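Local coordinates for protein adenine phosphoribosyltransferase, putative (PDB 5VN4) that probably catalyses the salvage of adenine, joining it to 5-phospho-alpha-D-ribose 1-diphosphate to give AMP and diphosphate, and works as a homodimer, at residues Gly86-Ser89 with Arg90-Leu94; Arg64-Arg67 with Asp68-Asp72; Tyr125-Glu128 with Tyr129-Glu132. All coordinates share one frame; numbering follows the deposited sequence.

Overall arrangement
Along the chain the order is contact 2, contact 1, contact 3, all within the phosphoribosyltransferase domain. Contact 2 lies on helix 60-75, followed in the chain by strand 83-87; this strand belongs to the main sheet, pairing in parallel with 106-109 and 149-153, and contact 1 turns off its end. Contact 3 is the tip of the loop between strands 119-121 and 138-140. Centre to centre, contact 1 is about 16 Å from contact 2 and 17 Å from contact 3, while contacts 2 and 3 are 29 Å apart. Contacts 1 and 3 touch and grip the same three ligands from different loops; contacts 1 and 2 both reach the second subunit, so the ligand site of contact 1 lies at the dimer interface.

Contact 1 (Gly86-Ser89 with Arg90-Leu94); sequences GFDS and RGFLL. With PPV (pyrophosphate), chain E; HSX (5-O-phosphono-alpha-D-ribofuranose), chain D; ADE (adenine), chain C.
CG of Phe92 is anti to its carbonyl carbon (chi1 -75°), bringing the ring back beside Asp88, and chi2 near 6° turns one face to it. The CA of Asp88 makes a CH-pi contact with that face, 3.8 Å from the ring centroid of Phe92 and displaced toward the rim. At the ring edge Gly86 O comes within 3.5 Å of Phe92 CE1. A large apolar ring suits this buried place, where it also packs on Phe106 and Leu108 of strand 106-109 and Leu93 of the second subunit. Gly91, with no side chain, lets its backbone lie close against Phe87, CA to CA 4.6 Å. Weak backbone bonds accompany the turn: Gly91 N to Phe87 O (2.9 Å), and Phe92 N shared between Phe87 O and Ser89 O.

The peptide before Ser89 is cis, as in the pyrophosphate-binding loop of type I phosphoribosyltransferases. Ser89 N gives a nearly straight bond to O22 of pyrophosphate (2.9 Å), and Arg90 N adds a weak one to the same oxygen. The Arg90 chain bends at chi3 (-102°), laying its guanidinium between the ligands. Edge-on, NE of Arg90 binds pyrophosphate O12 at 2.7 Å and NH1 of Arg90 binds adenine N3 at 2.9 Å, while O2 of the ribose phosphate sits over the centre of one face. Asp155 pairs with NH1 as well. One planar cation thus meets the base, the sugar and the pyrophosphate at once, consistent with a part in setting them relative to one another.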
loop_
_atom_site.group_PDB
_atom_site.type_symbol
_atom_site.label_atom_id
_atom_site.label_comp_id
_atom_site.label_asym_id
_atom_site.label_seq_id
_atom_site.Cartn_x
_atom_site.Cartn_y
_atom_site.Cartn_z
ATOM N N GLY A 86 -8.900 3.360 -0.830
ATOM C CA GLY A 86 -8.255 2.390 0.037
ATOM C C GLY A 86 -7.498 3.037 1.181
ATOM O O GLY A 86 -6.933 4.124 1.037
ATOM N N PHE A 87 -7.469 2.340 2.321
ATOM C CA PHE A 87 -6.890 2.884 3.546
ATOM C C PHE A 87 -5.393 2.615 3.669
ATOM O O PHE A 87 -4.928 1.487 3.484
ATOM C CB PHE A 87 -7.569 2.288 4.774
ATOM C CG PHE A 87 -8.994 2.693 4.944
ATOM C CD1 PHE A 87 -9.325 3.852 5.639
ATOM C CD2 PHE A 87 -10.009 1.912 4.425
ATOM C CE1 PHE A 87 -10.648 4.210 5.819
ATOM C CE2 PHE A 87 -11.339 2.276 4.594
ATOM C CZ PHE A 87 -11.652 3.418 5.299
ATOM N N ASP A 88 -4.659 3.669 4.001
ATOM C CA ASP A 88 -3.289 3.570 4.487
ATOM C C ASP A 88 -3.288 2.680 5.729
ATOM O O ASP A 88 -4.113 2.883 6.624
ATOM C CB ASP A 88 -2.931 5.003 4.889
ATOM C CG ASP A 88 -1.456 5.282 4.925
ATOM O OD1 ASP A 88 -0.632 4.355 4.742
ATOM O OD2 ASP A 88 -1.141 6.481 5.143
ATOM N N SER A 89 -2.390 1.679 5.810
ATOM C CA SER A 89 -1.394 1.305 4.808
ATOM C C SER A 89 -1.728 -0.016 4.115
ATOM O O SER A 89 -1.275 -0.283 3.008
ATOM C CB SER A 89 -0.032 1.141 5.496
ATOM O OG SER A 89 0.284 2.276 6.292
ATOM N N ARG A 90 -2.483 -0.881 4.789
ATOM C CA ARG A 90 -2.688 -2.221 4.253
ATOM C C ARG A 90 -3.722 -2.260 3.134
ATOM O O ARG A 90 -3.610 -3.096 2.232
ATOM C CB ARG A 90 -2.979 -3.204 5.385
ATOM C CG ARG A 90 -1.737 -3.428 6.263
ATOM C CD ARG A 90 -1.969 -4.497 7.305
ATOM N NE ARG A 90 -2.217 -3.940 8.624
ATOM C CZ ARG A 90 -2.976 -4.524 9.545
ATOM N NH1 ARG A 90 -3.616 -5.662 9.272
ATOM N NH2 ARG A 90 -3.096 -3.969 10.739
ATOM N N GLY A 91 -4.707 -1.357 3.143
ATOM C CA GLY A 91 -5.597 -1.252 1.999
ATOM C C GLY A 91 -4.868 -0.874 0.719
ATOM O O GLY A 91 -5.312 -1.226 -0.383
ATOM N N PHE A 92 -3.738 -0.166 0.850
ATOM C CA PHE A 92 -2.906 0.179 -0.300
ATOM C C PHE A 92 -2.403 -1.057 -1.027
ATOM O O PHE A 92 -2.085 -0.982 -2.217
ATOM C CB PHE A 92 -1.676 0.966 0.164
ATOM C CG PHE A 92 -1.946 2.406 0.551
ATOM C CD1 PHE A 92 -3.230 2.939 0.601
ATOM C CD2 PHE A 92 -0.875 3.233 0.851
ATOM C CE1 PHE A 92 -3.430 4.275 0.936
ATOM C CE2 PHE A 92 -1.066 4.566 1.188
ATOM C CZ PHE A 92 -2.348 5.089 1.237
ATOM N N LEU A 93 -2.283 -2.188 -0.325
ATOM C CA LEU A 93 -1.762 -3.418 -0.910
ATOM C C LEU A 93 -2.757 -4.106 -1.830
ATOM O O LEU A 93 -2.351 -4.943 -2.650
ATOM C CB LEU A 93 -1.398 -4.392 0.209
ATOM C CG LEU A 93 -0.258 -3.941 1.122
ATOM C CD1 LEU A 93 -0.248 -4.732 2.423
ATOM C CD2 LEU A 93 1.074 -4.097 0.392
ATOM N N LEU A 94 -4.041 -3.774 -1.717
ATOM C CA LEU A 94 -5.105 -4.501 -2.394
ATOM C C LEU A 94 -5.814 -3.684 -3.465
ATOM O O LEU A 94 -6.180 -4.229 -4.506
ATOM C CB LEU A 94 -6.138 -4.996 -1.368
ATOM C CG LEU A 94 -5.590 -5.844 -0.218
ATOM C CD1 LEU A 94 -6.685 -6.148 0.809
ATOM C CD2 LEU A 94 -4.960 -7.128 -0.750
HETATM O O11 PPV E . -3.280 -0.020 12.458
HETATM P P1 PPV E . -2.228 0.644 11.592
HETATM O O21 PPV E . -0.902 0.845 12.286
HETATM O O31 PPV E . -2.764 1.860 10.867
HETATM O OPP PPV E . -1.980 -0.457 10.435
HETATM P P2 PPV E . -1.277 -0.369 8.981
HETATM O O12 PPV E . -0.676 -1.751 8.995
HETATM O O22 PPV E . -2.437 -0.144 8.027
HETATM O O32 PPV E . -0.242 0.730 8.966
HETATM C C1 HSX D . -5.889 -2.169 10.919
HETATM O O4 HSX D . -7.115 -1.798 11.573
HETATM C C2 HSX D . -6.357 -2.796 9.619
HETATM O O2 HSX D . -5.340 -2.761 8.609
HETATM C C3 HSX D . -7.580 -1.973 9.276
HETATM O O3 HSX D . -7.207 -0.703 8.706
HETATM C C4 HSX D . -8.194 -1.713 10.643
HETATM C C5 HSX D . -9.292 -2.715 11.002
HETATM O O5 HSX D . -9.710 -2.538 12.359
HETATM P "P'" HSX D . -11.107 -1.801 12.724
HETATM O O1X HSX D . -10.944 -0.310 12.492
HETATM O O2X HSX D . -12.168 -2.421 11.856
HETATM O O3X HSX D . -11.280 -2.152 14.188
HETATM O O1 HSX D . -5.109 -0.995 10.658
HETATM N N9 ADE C . -6.577 -4.881 12.318
HETATM C C8 ADE C . -7.534 -4.822 13.283
HETATM N N7 ADE C . -7.696 -5.950 13.938
HETATM C C5 ADE C . -6.783 -6.808 13.357
HETATM C C6 ADE C . -6.459 -8.165 13.601
HETATM N N6 ADE C . -7.056 -8.923 14.542
HETATM N N1 ADE C . -5.493 -8.717 12.840
HETATM C C2 ADE C . -4.904 -7.962 11.902
HETATM N N3 ADE C . -5.116 -6.686 11.586
HETATM C C4 ADE C . -6.084 -6.163 12.356
#

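Contact 2 (Arg64-Arg67 with Asp68-Asp72); sequences RGIR and DFFVD
Arg67 and Asp68, neighbours on helix 60-75, turn their flat groups almost parallel, with guanidinium and carboxylate planes 18° apart. Their salt bridge is one-sided: Arg67 NE donates to Asp68 OD1 at 2.7 Å, and Arg67 NH2 adds a weak bond to that same oxygen. The donor NE comes to the anti side of OD1 and lies 35° out of the carboxylate plane. The Arg67 chain folds back, bending at chi2 (-93°) and again at chi3, and so brings NE to the carboxylate. A water donates to Asp68 OD2 at 3.1 Å and weakly accepts from Arg67 NH2, bridging the pair. One turn earlier, the side chain of Arg64 runs alongside that of Asp68 and meets it through CG, 3.6 Å from Asp68 OD2. The Arg64 guanidinium instead reaches Asn103 and Val100 of the second subunit, and Arg67 NH1 pairs with Glu101 of that subunit.

On the buried side of the helix lie Ile66, Phe69, Phe70 and Val71. Ile66 and Phe70 point the same way side by side, Ile66 CG2 meeting Phe70 CD2 at 4.1 Å. Phe69 CD2 stands over the centre of one face of the Phe70 ring. Backbone bonds one turn apart, such as Asp68 N to Arg64 O (2.8 Å), keep these residues in step. Long flexible arginines suit the subunit boundary, whereas branched and aromatic groups fill the space against Leu211 of strand 208-213 and Ile98 of helix 95-102: the amphipathic pattern of a helix packed on the sheet of an alpha/beta phosphoribosyltransferase domain.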
loop_
_atom_site.group_PDB
_atom_site.type_symbol
_atom_site.label_atom_id
_atom_site.label_comp_id
_atom_site.label_asym_id
_atom_site.label_seq_id
_atom_site.Cartn_x
_atom_site.Cartn_y
_atom_site.Cartn_z
ATOM N N ARG A 64 -3.723 -13.070 -6.649
ATOM C CA ARG A 64 -4.449 -13.138 -7.913
ATOM C C ARG A 64 -5.916 -13.497 -7.691
ATOM O O ARG A 64 -6.796 -12.975 -8.381
ATOM C CB ARG A 64 -3.773 -14.147 -8.837
ATOM C CG ARG A 64 -4.324 -14.176 -10.255
ATOM C CD ARG A 64 -3.469 -15.073 -11.139
ATOM N NE ARG A 64 -2.051 -14.765 -10.960
ATOM C CZ ARG A 64 -1.171 -15.569 -10.371
ATOM N NH1 ARG A 64 -1.544 -16.760 -9.921
ATOM N NH2 ARG A 64 0.090 -15.183 -10.243
ATOM N N GLY A 65 -6.202 -14.391 -6.737
ATOM C CA GLY A 65 -7.589 -14.724 -6.455
ATOM C C GLY A 65 -8.366 -13.544 -5.899
ATOM O O GLY A 65 -9.525 -13.326 -6.265
ATOM N N ILE A 66 -7.731 -12.758 -5.019
ATOM C CA ILE A 66 -8.351 -11.535 -4.507
ATOM C C ILE A 66 -8.632 -10.570 -5.650
ATOM O O ILE A 66 -9.743 -10.038 -5.790
ATOM C CB ILE A 66 -7.445 -10.880 -3.445
ATOM C CG1 ILE A 66 -7.272 -11.772 -2.217
ATOM C CG2 ILE A 66 -7.980 -9.496 -3.052
ATOM C CD1 ILE A 66 -6.080 -11.362 -1.376
ATOM N N ARG A 67 -7.602 -10.287 -6.451
ATOM C CA ARG A 67 -7.750 -9.388 -7.587
ATOM C C ARG A 67 -8.872 -9.860 -8.501
ATOM O O ARG A 67 -9.771 -9.086 -8.858
ATOM C CB ARG A 67 -6.421 -9.336 -8.347
ATOM C CG ARG A 67 -6.323 -8.264 -9.423
ATOM C CD ARG A 67 -6.710 -8.738 -10.826
ATOM N NE ARG A 67 -6.175 -10.044 -11.213
ATOM C CZ ARG A 67 -5.001 -10.258 -11.809
ATOM N NH1 ARG A 67 -4.172 -9.255 -12.073
ATOM N NH2 ARG A 67 -4.655 -11.495 -12.132
ATOM N N ASP A 68 -8.838 -11.137 -8.884
ATOM C CA ASP A 68 -9.814 -11.655 -9.838
ATOM C C ASP A 68 -11.223 -11.582 -9.273
ATOM O O ASP A 68 -12.170 -11.253 -9.994
ATOM C CB ASP A 68 -9.473 -13.098 -10.212
ATOM C CG ASP A 68 -8.238 -13.213 -11.092
ATOM O OD1 ASP A 68 -7.758 -12.186 -11.611
ATOM O OD2 ASP A 68 -7.747 -14.349 -11.262
ATOM N N PHE A 69 -11.381 -11.894 -7.984
ATOM C CA PHE A 69 -12.708 -11.845 -7.376
ATOM C C PHE A 69 -13.315 -10.453 -7.493
ATOM O O PHE A 69 -14.450 -10.292 -7.966
ATOM C CB PHE A 69 -12.655 -12.271 -5.907
ATOM C CG PHE A 69 -14.001 -12.224 -5.247
ATOM C CD1 PHE A 69 -14.853 -13.316 -5.316
ATOM C CD2 PHE A 69 -14.449 -11.070 -4.620
ATOM C CE1 PHE A 69 -16.120 -13.271 -4.754
ATOM C CE2 PHE A 69 -15.714 -11.018 -4.060
ATOM C CZ PHE A 69 -16.548 -12.124 -4.121
ATOM N N PHE A 70 -12.573 -9.429 -7.063
ATOM C CA PHE A 70 -13.150 -8.087 -7.031
ATOM C C PHE A 70 -13.250 -7.449 -8.413
ATOM O O PHE A 70 -14.217 -6.729 -8.686
ATOM C CB PHE A 70 -12.403 -7.208 -6.029
ATOM C CG PHE A 70 -12.726 -7.528 -4.601
ATOM C CD1 PHE A 70 -13.978 -7.222 -4.087
ATOM C CD2 PHE A 70 -11.793 -8.138 -3.777
ATOM C CE1 PHE A 70 -14.299 -7.502 -2.780
ATOM C CE2 PHE A 70 -12.110 -8.432 -2.465
ATOM C CZ PHE A 70 -13.364 -8.107 -1.963
ATOM N N VAL A 71 -12.291 -7.709 -9.302
ATOM C CA VAL A 71 -12.416 -7.213 -10.668
ATOM C C VAL A 71 -13.659 -7.794 -11.329
ATOM O O VAL A 71 -14.472 -7.063 -11.908
ATOM C CB VAL A 71 -11.137 -7.499 -11.474
ATOM C CG1 VAL A 71 -11.375 -7.206 -12.957
ATOM C CG2 VAL A 71 -9.986 -6.660 -10.937
ATOM N N ASP A 72 -13.846 -9.115 -11.223
ATOM C CA ASP A 72 -15.021 -9.739 -11.824
ATOM C C ASP A 72 -16.306 -9.216 -11.202
ATOM O O ASP A 72 -17.294 -8.982 -11.908
ATOM C CB ASP A 72 -14.955 -11.262 -11.700
ATOM C CG ASP A 72 -16.287 -11.935 -12.019
ATOM O OD1 ASP A 72 -17.126 -12.094 -11.103
ATOM O OD2 ASP A 72 -16.502 -12.290 -13.199
HETATM O O HOH W 1 -6.163 -13.800 -13.850
#

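Contact 3 (Tyr125-Glu128 with Tyr129-Glu132); sequences YTKE and YAAE. With HSX (5-O-phosphono-alpha-D-ribofuranose), chain D; ADE (adenine), chain C; PPV (pyrophosphate), chain E.
Lys127 and Ala130 exchange two backbone hydrogen bonds of quite unlike geometry. Lys127 N meets Ala130 O on a lone pair in the carbonyl plane, at 3.0 Å. In return Ala130 N reaches Lys127 O, also at 3.0 Å, from well above the carbonyl plane (68° out of it), although its N-H points straight at the oxygen. Beside them the CB atoms of Lys127 and Ala130 touch, and the small methyl of Ala130 suits the close approach of the two arms of the turn. Further back, Thr126 CG2 lies against Glu132 CB at 3.8 Å.

Between the paired residues runs a type I beta turn with Glu128 and Tyr129 at its corners, so that the loop ends in a short hairpin tip, consistent with the flexible loop that closes over the active site in type I phosphoribosyltransferases. Glu128 N donates to O3X of the sugar phosphate at 2.7 Å, while its extended side chain lets OE1 accept from adenine N6 at 3.1 Å; Glu128 OE1 also lies 2.6 Å from adenine N7. Lys127 is long enough to cross to the sugar: NZ donates to O1 of the ribose phosphate at 3.0 Å and also holds Thr162. Tyr129 CG sits between its backbone N and carbonyl carbon (chi1 50°), placing the ring, which stacks with His45, beside the ligands. The hydroxyl OH of Tyr129 donates to O11 of pyrophosphate, 2.5 Å away and near the ring plane.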
loop_
_atom_site.group_PDB
_atom_site.type_symbol
_atom_site.label_atom_id
_atom_site.label_comp_id
_atom_site.label_asym_id
_atom_site.label_seq_id
_atom_site.Cartn_x
_atom_site.Cartn_y
_atom_site.Cartn_z
ATOM N N TYR A 125 -10.591 8.477 14.648
ATOM C CA TYR A 125 -11.004 7.096 14.456
ATOM C C TYR A 125 -10.648 6.231 15.661
ATOM O O TYR A 125 -9.886 6.621 16.548
ATOM C CB TYR A 125 -10.438 6.506 13.157
ATOM C CG TYR A 125 -8.925 6.456 13.037
ATOM C CD1 TYR A 125 -8.170 5.539 13.764
ATOM C CD2 TYR A 125 -8.256 7.297 12.157
ATOM C CE1 TYR A 125 -6.785 5.481 13.631
ATOM C CE2 TYR A 125 -6.882 7.250 12.019
ATOM C CZ TYR A 125 -6.149 6.342 12.757
ATOM O OH TYR A 125 -4.779 6.298 12.606
ATOM N N THR A 126 -11.238 5.040 15.684
ATOM C CA THR A 126 -10.851 3.980 16.599
ATOM C C THR A 126 -10.659 2.702 15.792
ATOM O O THR A 126 -11.173 2.566 14.676
ATOM C CB THR A 126 -11.897 3.773 17.707
ATOM O OG1 THR A 126 -13.138 3.339 17.135
ATOM C CG2 THR A 126 -12.131 5.073 18.485
ATOM N N LYS A 127 -9.881 1.772 16.351
ATOM C CA LYS A 127 -9.668 0.457 15.756
ATOM C C LYS A 127 -9.772 -0.585 16.860
ATOM O O LYS A 127 -9.783 -0.248 18.047
ATOM C CB LYS A 127 -8.285 0.349 15.084
ATOM C CG LYS A 127 -7.995 1.357 13.968
ATOM C CD LYS A 127 -6.547 1.198 13.510
ATOM C CE LYS A 127 -6.223 1.994 12.249
ATOM N NZ LYS A 127 -6.832 1.405 11.027
ATOM N N GLU A 128 -9.796 -1.870 16.472
ATOM C CA GLU A 128 -9.821 -2.941 17.471
ATOM C C GLU A 128 -8.763 -2.717 18.546
ATOM O O GLU A 128 -9.002 -2.964 19.738
ATOM C CB GLU A 128 -9.618 -4.310 16.799
ATOM C CG GLU A 128 -9.780 -5.492 17.769
ATOM C CD GLU A 128 -9.407 -6.859 17.193
ATOM O OE1 GLU A 128 -8.946 -6.951 16.039
ATOM O OE2 GLU A 128 -9.574 -7.865 17.914
ATOM N N TYR A 129 -7.592 -2.220 18.146
ATOM C CA TYR A 129 -6.473 -2.053 19.063
ATOM C C TYR A 129 -6.073 -0.598 19.280
ATOM O O TYR A 129 -4.984 -0.335 19.801
ATOM C CB TYR A 129 -5.274 -2.878 18.604
ATOM C CG TYR A 129 -4.865 -2.720 17.157
ATOM C CD1 TYR A 129 -4.304 -1.536 16.689
ATOM C CD2 TYR A 129 -4.995 -3.780 16.268
ATOM C CE1 TYR A 129 -3.898 -1.412 15.361
ATOM C CE2 TYR A 129 -4.593 -3.670 14.958
ATOM C CZ TYR A 129 -4.049 -2.486 14.505
ATOM O OH TYR A 129 -3.636 -2.397 13.194
ATOM N N ALA A 130 -6.928 0.360 18.924
ATOM C CA ALA A 130 -6.573 1.769 19.068
ATOM C C ALA A 130 -7.745 2.524 19.674
ATOM O O ALA A 130 -8.831 2.572 19.087
ATOM C CB ALA A 130 -6.174 2.389 17.721
ATOM N N ALA A 131 -7.523 3.103 20.852
ATOM C CA ALA A 131 -8.483 4.027 21.423
ATOM C C ALA A 131 -8.431 5.354 20.671
ATOM O O ALA A 131 -7.466 5.660 19.964
ATOM C CB ALA A 131 -8.182 4.260 22.906
ATOM N N GLU A 132 -9.493 6.140 20.822
ATOM C CA GLU A 132 -9.562 7.433 20.158
ATOM C C GLU A 132 -8.421 8.340 20.613
ATOM O O GLU A 132 -8.077 8.395 21.796
ATOM C CB GLU A 132 -10.911 8.092 20.461
ATOM C CG GLU A 132 -11.121 9.416 19.749
ATOM C CD GLU A 132 -12.510 9.999 19.954
ATOM O OE1 GLU A 132 -13.438 9.254 20.339
ATOM O OE2 GLU A 132 -12.669 11.212 19.726
HETATM C C1 HSX D . -5.889 -2.169 10.919
HETATM O O4 HSX D . -7.115 -1.798 11.573
HETATM C C2 HSX D . -6.357 -2.796 9.619
HETATM O O2 HSX D . -5.340 -2.761 8.609
HETATM C C3 HSX D . -7.580 -1.973 9.276
HETATM O O3 HSX D . -7.207 -0.703 8.706
HETATM C C4 HSX D . -8.194 -1.713 10.643
HETATM C C5 HSX D . -9.292 -2.715 11.002
HETATM O O5 HSX D . -9.710 -2.538 12.359
HETATM P "P'" HSX D . -11.107 -1.801 12.724
HETATM O O1X HSX D . -10.944 -0.310 12.492
HETATM O O2X HSX D . -12.168 -2.421 11.856
HETATM O O3X HSX D . -11.280 -2.152 14.188
HETATM O O1 HSX D . -5.109 -0.995 10.658
HETATM N N9 ADE C . -6.577 -4.881 12.318
HETATM C C8 ADE C . -7.534 -4.822 13.283
HETATM N N7 ADE C . -7.696 -5.950 13.938
HETATM C C5 ADE C . -6.783 -6.808 13.357
HETATM C C6 ADE C . -6.459 -8.165 13.601
HETATM N N6 ADE C . -7.056 -8.923 14.542
HETATM N N1 ADE C . -5.493 -8.717 12.840
HETATM C C2 ADE C . -4.904 -7.962 11.902
HETATM N N3 ADE C . -5.116 -6.686 11.586
HETATM C C4 ADE C . -6.084 -6.163 12.356
HETATM O O11 PPV E . -3.280 -0.020 12.458
HETATM P P1 PPV E . -2.228 0.644 11.592
HETATM O O21 PPV E . -0.902 0.845 12.286
HETATM O O31 PPV E . -2.764 1.860 10.867
HETATM O OPP PPV E . -1.980 -0.457 10.435
HETATM P P2 PPV E . -1.277 -0.369 8.981
HETATM O O12 PPV E . -0.676 -1.751 8.995
HETATM O O22 PPV E . -2.437 -0.144 8.027
HETATM O O32 PPV E . -0.242 0.730 8.966
#